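Long-range contacts in thiamine-binding periplasmic protein (Escherichia coli, PDB 2QRY), which binds thiamine, thiamine phosphate and thiamine diphosphate with high affinity in the periplasm and serves the ThiBPQ ABC transporter in thiamine import: residues A[98-103]-A[252-257]; A[121-126]-A[280-285]; A[274-279]-A[288-293]. All coordinates share one frame; numbering follows the deposited sequence.

Contact 1: A[98-103]-A[252-257]; sequences LFAKSG and RTAASK
Arg252 meets Ala100 both through its backbone and through its guanidinium. Its carbonyl oxygen accepts the N-H of Ala100, with Ala100 N to Arg252 O at 2.9 Å and a nearly straight N-H...O angle of 168°. The same oxygen lies at the edge of the Phe99 ring. A water extends the pairing by accepting from Arg252 N and donating to Ala100 O. With CG set between the backbone N and the carbonyl carbon (chi1 74°) and a further bend at chi3, the side chain turns back across the other segment. Ala100 CB thereby sits over the centre of one guanidinium face, 3.5 Å from Arg252 CZ.

Thr253 forms an isolated beta bridge with Phe99, their CA atoms 4.2 Å apart, while its OG1 is hydrogen-bonded to Ala79 O. It also starts a type I turn ending at Ser256. Ala254 N donates to Leu98 O at 2.7 Å. A second water donates to that same oxygen and accepts from Ala255 N, so Leu98 O is gripped twice.

The contact joins two surface loops of the solute-binding fold. Arg252 rests on Pro259, Ala262 and Leu266 of helix 259-269, whereas Phe99 packs against Leu70 of helix 63-73 and Val82 and Leu85 of strand 81-86.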
loop_
_atom_site.group_PDB
_atom_site.type_symbol
_atom_site.label_atom_id
_atom_site.label_comp_id
_atom_site.label_asym_id
_atom_site.label_seq_id
_atom_site.Cartn_x
_atom_site.Cartn_y
_atom_site.Cartn_z
ATOM N N LEU A 98 2.396 11.560 17.447
ATOM C CA LEU A 98 0.950 11.682 17.279
ATOM C C LEU A 98 0.163 10.396 17.550
ATOM O O LEU A 98 -1.061 10.426 17.685
ATOM C CB LEU A 98 0.630 12.183 15.864
ATOM C CG LEU A 98 0.478 13.694 15.619
ATOM C CD1 LEU A 98 1.599 14.465 16.269
ATOM C CD2 LEU A 98 0.456 13.958 14.123
ATOM N N PHE A 99 0.857 9.269 17.641
ATOM C CA PHE A 99 0.175 8.002 17.881
ATOM C C PHE A 99 0.385 7.420 19.266
ATOM O O PHE A 99 1.435 7.596 19.872
ATOM C CB PHE A 99 0.602 6.977 16.836
ATOM C CG PHE A 99 0.342 7.417 15.430
ATOM C CD1 PHE A 99 1.325 8.080 14.705
ATOM C CD2 PHE A 99 -0.900 7.201 14.839
ATOM C CE1 PHE A 99 1.077 8.524 13.412
ATOM C CE2 PHE A 99 -1.159 7.640 13.550
ATOM C CZ PHE A 99 -0.167 8.303 12.833
ATOM N N ALA A 100 -0.629 6.719 19.762
ATOM C CA ALA A 100 -0.554 6.088 21.074
ATOM C C ALA A 100 -0.435 4.576 20.880
ATOM O O ALA A 100 -0.570 4.075 19.758
ATOM C CB ALA A 100 -1.797 6.415 21.878
ATOM N N LYS A 101 -0.173 3.850 21.965
ATOM C CA LYS A 101 -0.056 2.401 21.876
ATOM C C LYS A 101 -1.419 1.803 21.542
ATOM O O LYS A 101 -2.454 2.281 22.009
ATOM C CB LYS A 101 0.502 1.835 23.186
ATOM C CG LYS A 101 1.970 2.190 23.389
ATOM C CD LYS A 101 2.499 1.745 24.740
ATOM C CE LYS A 101 3.949 2.180 24.917
ATOM N NZ LYS A 101 4.499 1.779 26.245
ATOM N N SER A 102 -1.411 0.765 20.717
ATOM C CA SER A 102 -2.639 0.119 20.274
ATOM C C SER A 102 -3.376 -0.699 21.321
ATOM O O SER A 102 -4.607 -0.741 21.329
ATOM C CB SER A 102 -2.338 -0.791 19.087
ATOM O OG SER A 102 -1.449 -1.828 19.471
ATOM N N GLY A 103 -2.628 -1.362 22.194
ATOM C CA GLY A 103 -3.271 -2.199 23.185
ATOM C C GLY A 103 -3.809 -3.419 22.460
ATOM O O GLY A 103 -4.843 -3.985 22.827
ATOM N N ARG A 252 -3.882 4.326 16.617
ATOM C CA ARG A 252 -4.780 5.298 17.218
ATOM C C ARG A 252 -3.965 6.539 17.563
ATOM O O ARG A 252 -2.784 6.442 17.894
ATOM C CB ARG A 252 -5.441 4.711 18.470
ATOM C CG ARG A 252 -4.552 4.595 19.706
ATOM C CD ARG A 252 -5.282 3.809 20.801
ATOM N NE ARG A 252 -4.919 4.207 22.164
ATOM C CZ ARG A 252 -5.094 5.430 22.664
ATOM N NH1 ARG A 252 -5.625 6.396 21.918
ATOM N NH2 ARG A 252 -4.753 5.689 23.920
ATOM N N THR A 253 -4.594 7.704 17.477
ATOM C CA THR A 253 -3.900 8.951 17.767
ATOM C C THR A 253 -3.832 9.215 19.260
ATOM O O THR A 253 -4.702 8.787 20.016
ATOM C CB THR A 253 -4.595 10.136 17.079
ATOM O OG1 THR A 253 -5.965 10.209 17.502
ATOM C CG2 THR A 253 -4.543 9.960 15.557
ATOM N N ALA A 254 -2.785 9.910 19.685
ATOM C CA ALA A 254 -2.629 10.238 21.096
ATOM C C ALA A 254 -3.705 11.240 21.514
ATOM O O ALA A 254 -4.193 11.203 22.643
ATOM C CB ALA A 254 -1.252 10.815 21.342
ATOM N N ALA A 255 -4.084 12.119 20.593
ATOM C CA ALA A 255 -5.098 13.138 20.869
ATOM C C ALA A 255 -6.545 12.642 20.769
ATOM O O ALA A 255 -7.489 13.404 20.991
ATOM C CB ALA A 255 -4.894 14.333 19.933
ATOM N N SER A 256 -6.729 11.370 20.439
ATOM C CA SER A 256 -8.077 10.831 20.317
ATOM C C SER A 256 -8.913 10.993 21.582
ATOM O O SER A 256 -8.451 10.693 22.683
ATOM C CB SER A 256 -8.031 9.350 19.954
ATOM O OG SER A 256 -9.349 8.846 19.822
ATOM N N LYS A 257 -10.148 11.460 21.418
ATOM C CA LYS A 257 -11.050 11.627 22.550
ATOM C C LYS A 257 -11.917 10.378 22.751
ATOM O O LYS A 257 -12.807 10.347 23.611
ATOM C CB LYS A 257 -11.919 12.875 22.351
ATOM C CG LYS A 257 -11.149 14.160 22.620
ATOM C CD LYS A 257 -11.903 15.419 22.240
ATOM C CE LYS A 257 -11.120 16.647 22.712
ATOM N NZ LYS A 257 -11.725 17.955 22.309
HETATM O O HOH W 1 -2.610 12.684 18.342
HETATM O O HOH W 2 -2.105 2.593 18.089
#

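Contact 2: A[121-126]-A[280-285]; sequences VPFDYG and TGNWMY. With TPS (thiamin phosphate), chain E.
Phe123 brings the edge of its ring to the Asn282 side chain, where strand 121-133 of the type 2 periplasmic binding protein fold gains a short antiparallel partner beside the thiamin phosphate pocket. Asp124 follows, its carboxylate carbon CG 3.7 Å from Met284 CB. Its OD1 lies near Glu248 OE2, and this closeness of two acids could raise the pKa of one of them.

Tyr125 and Tyr285 form an antiparallel hydrogen-bonded pair: Tyr125 N to Tyr285 O and Tyr285 N to Tyr125 O are both 2.9 Å. The side chains extend to the same face of the sheet. Tyr285 CB lies over the Tyr125 ring in a CH-pi contact, 3.6 Å from its centroid and shifted toward the CZ rim. The two rings are inclined by 31°, and the Tyr285 ring has Lys301 as a cation-pi partner.

At Gly126 the selenomethionine Met284 reaches the strand. Bends at chi2 (-72°) and chi3 fold its chain so that CE comes within 3.4 Å of Gly126 N. The residue thus spans strand and ligand, with Met284 SE 3.8 Å from the methyl carbon CM4 on the thiazolium ring.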
loop_
_atom_site.group_PDB
_atom_site.type_symbol
_atom_site.label_atom_id
_atom_site.label_comp_id
_atom_site.label_asym_id
_atom_site.label_seq_id
_atom_site.Cartn_x
_atom_site.Cartn_y
_atom_site.Cartn_z
ATOM N N VAL A 121 -0.523 -1.491 14.042
ATOM C CA VAL A 121 -1.082 -2.818 13.826
ATOM C C VAL A 121 -1.295 -3.130 12.342
ATOM O O VAL A 121 -1.983 -2.395 11.631
ATOM C CB VAL A 121 -2.446 -2.956 14.544
ATOM C CG1 VAL A 121 -2.925 -4.398 14.485
ATOM C CG2 VAL A 121 -2.332 -2.481 15.980
ATOM N N PRO A 122 -0.705 -4.229 11.856
ATOM C CA PRO A 122 -0.873 -4.590 10.446
ATOM C C PRO A 122 -2.284 -5.101 10.185
ATOM O O PRO A 122 -2.915 -5.672 11.077
ATOM C CB PRO A 122 0.155 -5.701 10.242
ATOM C CG PRO A 122 1.180 -5.427 11.272
ATOM C CD PRO A 122 0.363 -5.030 12.476
ATOM N N PHE A 123 -2.779 -4.893 8.968
ATOM C CA PHE A 123 -4.096 -5.390 8.602
ATOM C C PHE A 123 -4.046 -6.153 7.278
ATOM O O PHE A 123 -4.992 -6.854 6.923
ATOM C CB PHE A 123 -5.144 -4.259 8.592
ATOM C CG PHE A 123 -4.923 -3.191 7.551
ATOM C CD1 PHE A 123 -5.318 -3.388 6.232
ATOM C CD2 PHE A 123 -4.408 -1.947 7.914
ATOM C CE1 PHE A 123 -5.214 -2.365 5.298
ATOM C CE2 PHE A 123 -4.300 -0.918 6.987
ATOM C CZ PHE A 123 -4.704 -1.126 5.680
ATOM N N ASP A 124 -2.934 -6.021 6.557
ATOM C CA ASP A 124 -2.710 -6.756 5.310
ATOM C C ASP A 124 -1.314 -6.508 4.748
ATOM O O ASP A 124 -0.600 -5.620 5.209
ATOM C CB ASP A 124 -3.782 -6.456 4.238
ATOM C CG ASP A 124 -3.715 -5.041 3.683
ATOM O OD1 ASP A 124 -2.619 -4.434 3.635
ATOM O OD2 ASP A 124 -4.781 -4.542 3.262
ATOM N N TYR A 125 -0.909 -7.320 3.777
ATOM C CA TYR A 125 0.410 -7.155 3.180
ATOM C C TYR A 125 0.408 -7.575 1.718
ATOM O O TYR A 125 -0.508 -8.249 1.258
ATOM C CB TYR A 125 1.462 -7.953 3.967
ATOM C CG TYR A 125 1.366 -9.460 3.819
ATOM C CD1 TYR A 125 2.109 -10.134 2.850
ATOM C CD2 TYR A 125 0.531 -10.211 4.649
ATOM C CE1 TYR A 125 2.029 -11.517 2.709
ATOM C CE2 TYR A 125 0.440 -11.599 4.517
ATOM C CZ TYR A 125 1.194 -12.244 3.545
ATOM O OH TYR A 125 1.125 -13.614 3.415
ATOM N N GLY A 126 1.434 -7.156 0.990
ATOM C CA GLY A 126 1.518 -7.499 -0.413
ATOM C C GLY A 126 2.880 -7.187 -0.990
ATOM O O GLY A 126 3.816 -6.842 -0.263
ATOM N N THR A 280 -11.003 -9.826 -0.985
ATOM C CA THR A 280 -11.772 -9.307 -2.112
ATOM C C THR A 280 -12.104 -7.821 -2.010
ATOM O O THR A 280 -12.723 -7.257 -2.909
ATOM C CB THR A 280 -13.082 -10.103 -2.303
ATOM O OG1 THR A 280 -13.932 -9.920 -1.165
ATOM C CG2 THR A 280 -12.775 -11.598 -2.468
ATOM N N GLY A 281 -11.683 -7.186 -0.921
ATOM C CA GLY A 281 -11.943 -5.768 -0.755
ATOM C C GLY A 281 -10.742 -4.917 -1.125
ATOM O O GLY A 281 -10.858 -3.985 -1.922
ATOM N N ASN A 282 -9.587 -5.248 -0.552
ATOM C CA ASN A 282 -8.349 -4.510 -0.797
ATOM C C ASN A 282 -7.407 -5.256 -1.738
ATOM O O ASN A 282 -6.407 -4.697 -2.182
ATOM C CB ASN A 282 -7.620 -4.250 0.524
ATOM C CG ASN A 282 -7.064 -2.826 0.627
ATOM O OD1 ASN A 282 -6.067 -2.579 1.318
ATOM N ND2 ASN A 282 -7.720 -1.887 -0.038
ATOM N N TRP A 283 -7.714 -6.517 -2.032
ATOM C CA TRP A 283 -6.871 -7.317 -2.912
ATOM C C TRP A 283 -5.424 -7.329 -2.416
ATOM O O TRP A 283 -4.495 -6.880 -3.085
ATOM C CB TRP A 283 -6.974 -6.779 -4.342
ATOM C CG TRP A 283 -8.392 -6.809 -4.807
ATOM C CD1 TRP A 283 -9.273 -5.762 -4.838
ATOM C CD2 TRP A 283 -9.141 -7.973 -5.175
ATOM N NE1 TRP A 283 -10.522 -6.204 -5.194
ATOM C CE2 TRP A 283 -10.471 -7.557 -5.407
ATOM C CE3 TRP A 283 -8.819 -9.329 -5.324
ATOM C CZ2 TRP A 283 -11.481 -8.451 -5.783
ATOM C CZ3 TRP A 283 -9.820 -10.219 -5.697
ATOM C CH2 TRP A 283 -11.137 -9.773 -5.922
HETATM N N MSE A 284 -5.266 -7.855 -1.212
HETATM C CA MSE A 284 -3.983 -7.967 -0.537
HETATM C C MSE A 284 -4.070 -9.230 0.317
HETATM O O MSE A 284 -5.160 -9.770 0.511
HETATM C CB MSE A 284 -3.773 -6.751 0.377
HETATM C CG MSE A 284 -3.614 -5.420 -0.339
HETATM SE SE MSE A 284 -1.910 -5.280 -1.249
HETATM C CE MSE A 284 -0.814 -4.713 0.259
ATOM N N TYR A 285 -2.938 -9.700 0.831
ATOM C CA TYR A 285 -2.940 -10.891 1.679
ATOM C C TYR A 285 -3.294 -10.485 3.109
ATOM O O TYR A 285 -2.718 -9.544 3.657
ATOM C CB TYR A 285 -1.569 -11.576 1.657
ATOM C CG TYR A 285 -1.203 -12.153 0.311
ATOM C CD1 TYR A 285 -1.854 -13.282 -0.186
ATOM C CD2 TYR A 285 -0.220 -11.559 -0.479
ATOM C CE1 TYR A 285 -1.536 -13.806 -1.438
ATOM C CE2 TYR A 285 0.107 -12.074 -1.732
ATOM C CZ TYR A 285 -0.557 -13.196 -2.204
ATOM O OH TYR A 285 -0.245 -13.696 -3.443
HETATM C CM2 TPS E . -6.978 -4.128 -8.469
HETATM N N3 TPS E . -4.087 -1.301 -3.286
HETATM C C2 TPS E . -4.322 -0.481 -4.291
HETATM S S1 TPS E . -3.663 1.025 -3.772
HETATM C C5 TPS E . -3.075 0.496 -2.189
HETATM C C4 TPS E . -3.446 -0.832 -2.179
HETATM C CM4 TPS E . -3.134 -1.717 -0.977
HETATM C C6 TPS E . -2.362 1.385 -1.219
HETATM C C7 TPS E . -2.451 2.730 -1.941
HETATM O O7 TPS E . -1.796 3.799 -1.269
HETATM N N1A TPS E . -5.076 -4.053 -6.911
HETATM C C2A TPS E . -6.360 -3.764 -7.139
HETATM N N3A TPS E . -7.101 -3.157 -6.214
HETATM C C4A TPS E . -6.585 -2.813 -5.014
HETATM N N4A TPS E . -7.378 -2.180 -4.074
HETATM C C5A TPS E . -5.213 -3.106 -4.733
HETATM C C6A TPS E . -4.482 -3.747 -5.747
HETATM C C7A TPS E . -4.527 -2.749 -3.392
HETATM P P1 TPS E . -2.015 5.113 -2.184
HETATM O O1 TPS E . -1.511 4.829 -3.626
HETATM O O2 TPS E . -1.302 6.378 -1.555
HETATM O O3 TPS E . -3.530 5.404 -2.255
#

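Contact 3: A[274-279]-A[288-293]; sequences FQNAIP and ANVTLP
Pro279 puts its CB against the CD-CG side of Pro293, the two side chains crossing at about a right angle. Pro279 CB and Pro293 CD are 3.3 Å apart, tighter than ordinary van der Waals contact. Just before Pro279 the chain makes a type I turn from Gln275 to Ile278, which links helix 272-275 to helix 278-281. The opposing segment, 288-293, is an irregular loop that passes along this junction and meets it mainly through nonpolar atoms.

Segment 288-293 begins with an inverse gamma turn centred on Asn289, closed by the bond from Val290 N to Ala288 O at 2.6 Å. Ala288 and Val290, before and after that centre, both direct their CB atoms at the helical segment. Ala288 CB touches the aliphatic part of Gln275, with Gln275 CG at 3.5 Å. CG of Gln275 is opposite its own carbonyl carbon (chi1 -64°), and a bend at chi2 lays the chain along the alanine.

Val290 fills the middle of the contact. Its CG1, placed between the backbone N and the carbonyl carbon (chi1 54°), is 4.0 Å from Gln275 O and also skirts the Pro279 ring. Nearby, Asn276 ND2 is hydrogen-bonded to Pro272 O. The helical segment is packed from other directions too: Phe274 and Ile278 touch Phe123 of strand 121-133, while Gln275 and Pro279 touch Pro286.

This is structural packing that fastens the loop following strand 285-286 to the helices preceding it. Leu292 adds a looser touch; although its CB points away, its CD2 end comes nearer, with Leu292 CD2 4.4 Å from Pro279 CG.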
loop_
_atom_site.group_PDB
_atom_site.type_symbol
_atom_site.label_atom_id
_atom_site.label_comp_id
_atom_site.label_asym_id
_atom_site.label_seq_id
_atom_site.Cartn_x
_atom_site.Cartn_y
_atom_site.Cartn_z
ATOM N N PHE A 274 -12.989 -8.550 10.085
ATOM C CA PHE A 274 -12.281 -7.537 9.306
ATOM C C PHE A 274 -11.539 -8.223 8.166
ATOM O O PHE A 274 -11.861 -8.043 6.991
ATOM C CB PHE A 274 -11.271 -6.809 10.207
ATOM C CG PHE A 274 -10.650 -5.593 9.578
ATOM C CD1 PHE A 274 -11.245 -4.342 9.717
ATOM C CD2 PHE A 274 -9.469 -5.697 8.846
ATOM C CE1 PHE A 274 -10.670 -3.206 9.136
ATOM C CE2 PHE A 274 -8.888 -4.572 8.263
ATOM C CZ PHE A 274 -9.492 -3.320 8.409
ATOM N N GLN A 275 -10.543 -9.016 8.548
ATOM C CA GLN A 275 -9.694 -9.762 7.629
ATOM C C GLN A 275 -10.429 -10.457 6.490
ATOM O O GLN A 275 -9.934 -10.509 5.370
ATOM C CB GLN A 275 -8.894 -10.788 8.423
ATOM C CG GLN A 275 -7.932 -10.160 9.413
ATOM C CD GLN A 275 -6.853 -9.348 8.721
ATOM O OE1 GLN A 275 -6.813 -8.119 8.823
ATOM N NE2 GLN A 275 -5.977 -10.034 8.004
ATOM N N ASN A 276 -11.607 -10.991 6.784
ATOM C CA ASN A 276 -12.412 -11.684 5.789
ATOM C C ASN A 276 -12.812 -10.786 4.626
ATOM O O ASN A 276 -13.208 -11.280 3.567
ATOM C CB ASN A 276 -13.678 -12.260 6.440
ATOM C CG ASN A 276 -13.499 -13.689 6.905
ATOM O OD1 ASN A 276 -13.226 -14.578 6.104
ATOM N ND2 ASN A 276 -13.656 -13.919 8.204
ATOM N N ALA A 277 -12.724 -9.473 4.815
ATOM C CA ALA A 277 -13.097 -8.547 3.747
ATOM C C ALA A 277 -11.885 -8.005 2.999
ATOM O O ALA A 277 -12.030 -7.330 1.980
ATOM C CB ALA A 277 -13.927 -7.398 4.311
ATOM N N ILE A 278 -10.690 -8.307 3.500
ATOM C CA ILE A 278 -9.467 -7.838 2.864
ATOM C C ILE A 278 -9.181 -8.484 1.509
ATOM O O ILE A 278 -8.926 -7.782 0.530
ATOM C CB ILE A 278 -8.233 -8.046 3.781
ATOM C CG1 ILE A 278 -8.189 -6.954 4.857
ATOM C CG2 ILE A 278 -6.947 -8.004 2.954
ATOM C CD1 ILE A 278 -8.042 -5.542 4.297
ATOM N N PRO A 279 -9.224 -9.827 1.431
ATOM C CA PRO A 279 -8.951 -10.493 0.157
ATOM C C PRO A 279 -9.676 -9.904 -1.048
ATOM O O PRO A 279 -9.038 -9.520 -2.022
ATOM C CB PRO A 279 -9.356 -11.937 0.434
ATOM C CG PRO A 279 -8.995 -12.104 1.866
ATOM C CD PRO A 279 -9.543 -10.824 2.469
ATOM N N ALA A 288 -4.432 -12.204 9.203
ATOM C CA ALA A 288 -4.938 -13.317 10.003
ATOM C C ALA A 288 -5.139 -14.484 9.043
ATOM O O ALA A 288 -5.428 -14.277 7.865
ATOM C CB ALA A 288 -6.259 -12.948 10.657
ATOM N N ASN A 289 -4.987 -15.705 9.548
ATOM C CA ASN A 289 -5.139 -16.903 8.727
ATOM C C ASN A 289 -6.572 -17.151 8.262
ATOM O O ASN A 289 -7.180 -18.161 8.615
ATOM C CB ASN A 289 -4.620 -18.128 9.490
ATOM N N VAL A 290 -7.109 -16.225 7.473
ATOM C CA VAL A 290 -8.459 -16.366 6.939
ATOM C C VAL A 290 -8.330 -17.138 5.626
ATOM O O VAL A 290 -7.217 -17.391 5.162
ATOM C CB VAL A 290 -9.107 -14.983 6.683
ATOM C CG1 VAL A 290 -8.215 -14.147 5.798
ATOM C CG2 VAL A 290 -10.471 -15.150 6.035
ATOM N N THR A 291 -9.450 -17.523 5.027
ATOM C CA THR A 291 -9.393 -18.277 3.783
ATOM C C THR A 291 -9.317 -17.364 2.566
ATOM O O THR A 291 -10.165 -16.492 2.377
ATOM C CB THR A 291 -10.616 -19.212 3.635
ATOM O OG1 THR A 291 -11.808 -18.430 3.476
ATOM C CG2 THR A 291 -10.756 -20.099 4.871
ATOM N N LEU A 292 -8.288 -17.565 1.748
ATOM C CA LEU A 292 -8.118 -16.765 0.546
ATOM C C LEU A 292 -9.110 -17.237 -0.507
ATOM O O LEU A 292 -9.373 -18.433 -0.636
ATOM C CB LEU A 292 -6.693 -16.898 0.007
ATOM C CG LEU A 292 -5.553 -16.514 0.951
ATOM C CD1 LEU A 292 -4.242 -16.511 0.178
ATOM C CD2 LEU A 292 -5.814 -15.152 1.547
ATOM N N PRO A 293 -9.682 -16.298 -1.269
ATOM C CA PRO A 293 -10.652 -16.626 -2.316
ATOM C C PRO A 293 -10.024 -17.509 -3.375
ATOM O O PRO A 293 -8.838 -17.372 -3.681
ATOM C CB PRO A 293 -11.022 -15.257 -2.889
ATOM C CG PRO A 293 -10.786 -14.323 -1.742
ATOM C CD PRO A 293 -9.495 -14.843 -1.171
#

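From the N terminus, the chain leaves helix 90-96 through 98-103 and enters strand 121-133 at 121-126. Contact 1 closes its long loop when 252-257 arrives at the end of strand 243-252. Contact 2 opened within that loop and closes beyond it, at 280-285, so the two cross; Ser102 and Val121 also touch. Contact 3 starts only after contact 1 has closed; its 288-293 closes a short loop with 274-279 that holds strand 285-286. It crosses contact 2, because 280-285 lies between 274-279 and 288-293. Contacts 2 and 3 share helix 278-281 and lie with centres about 8 Å apart, joining the ligand-side strand to the loop after strand 285-286, whereas contact 1 ties surface loops.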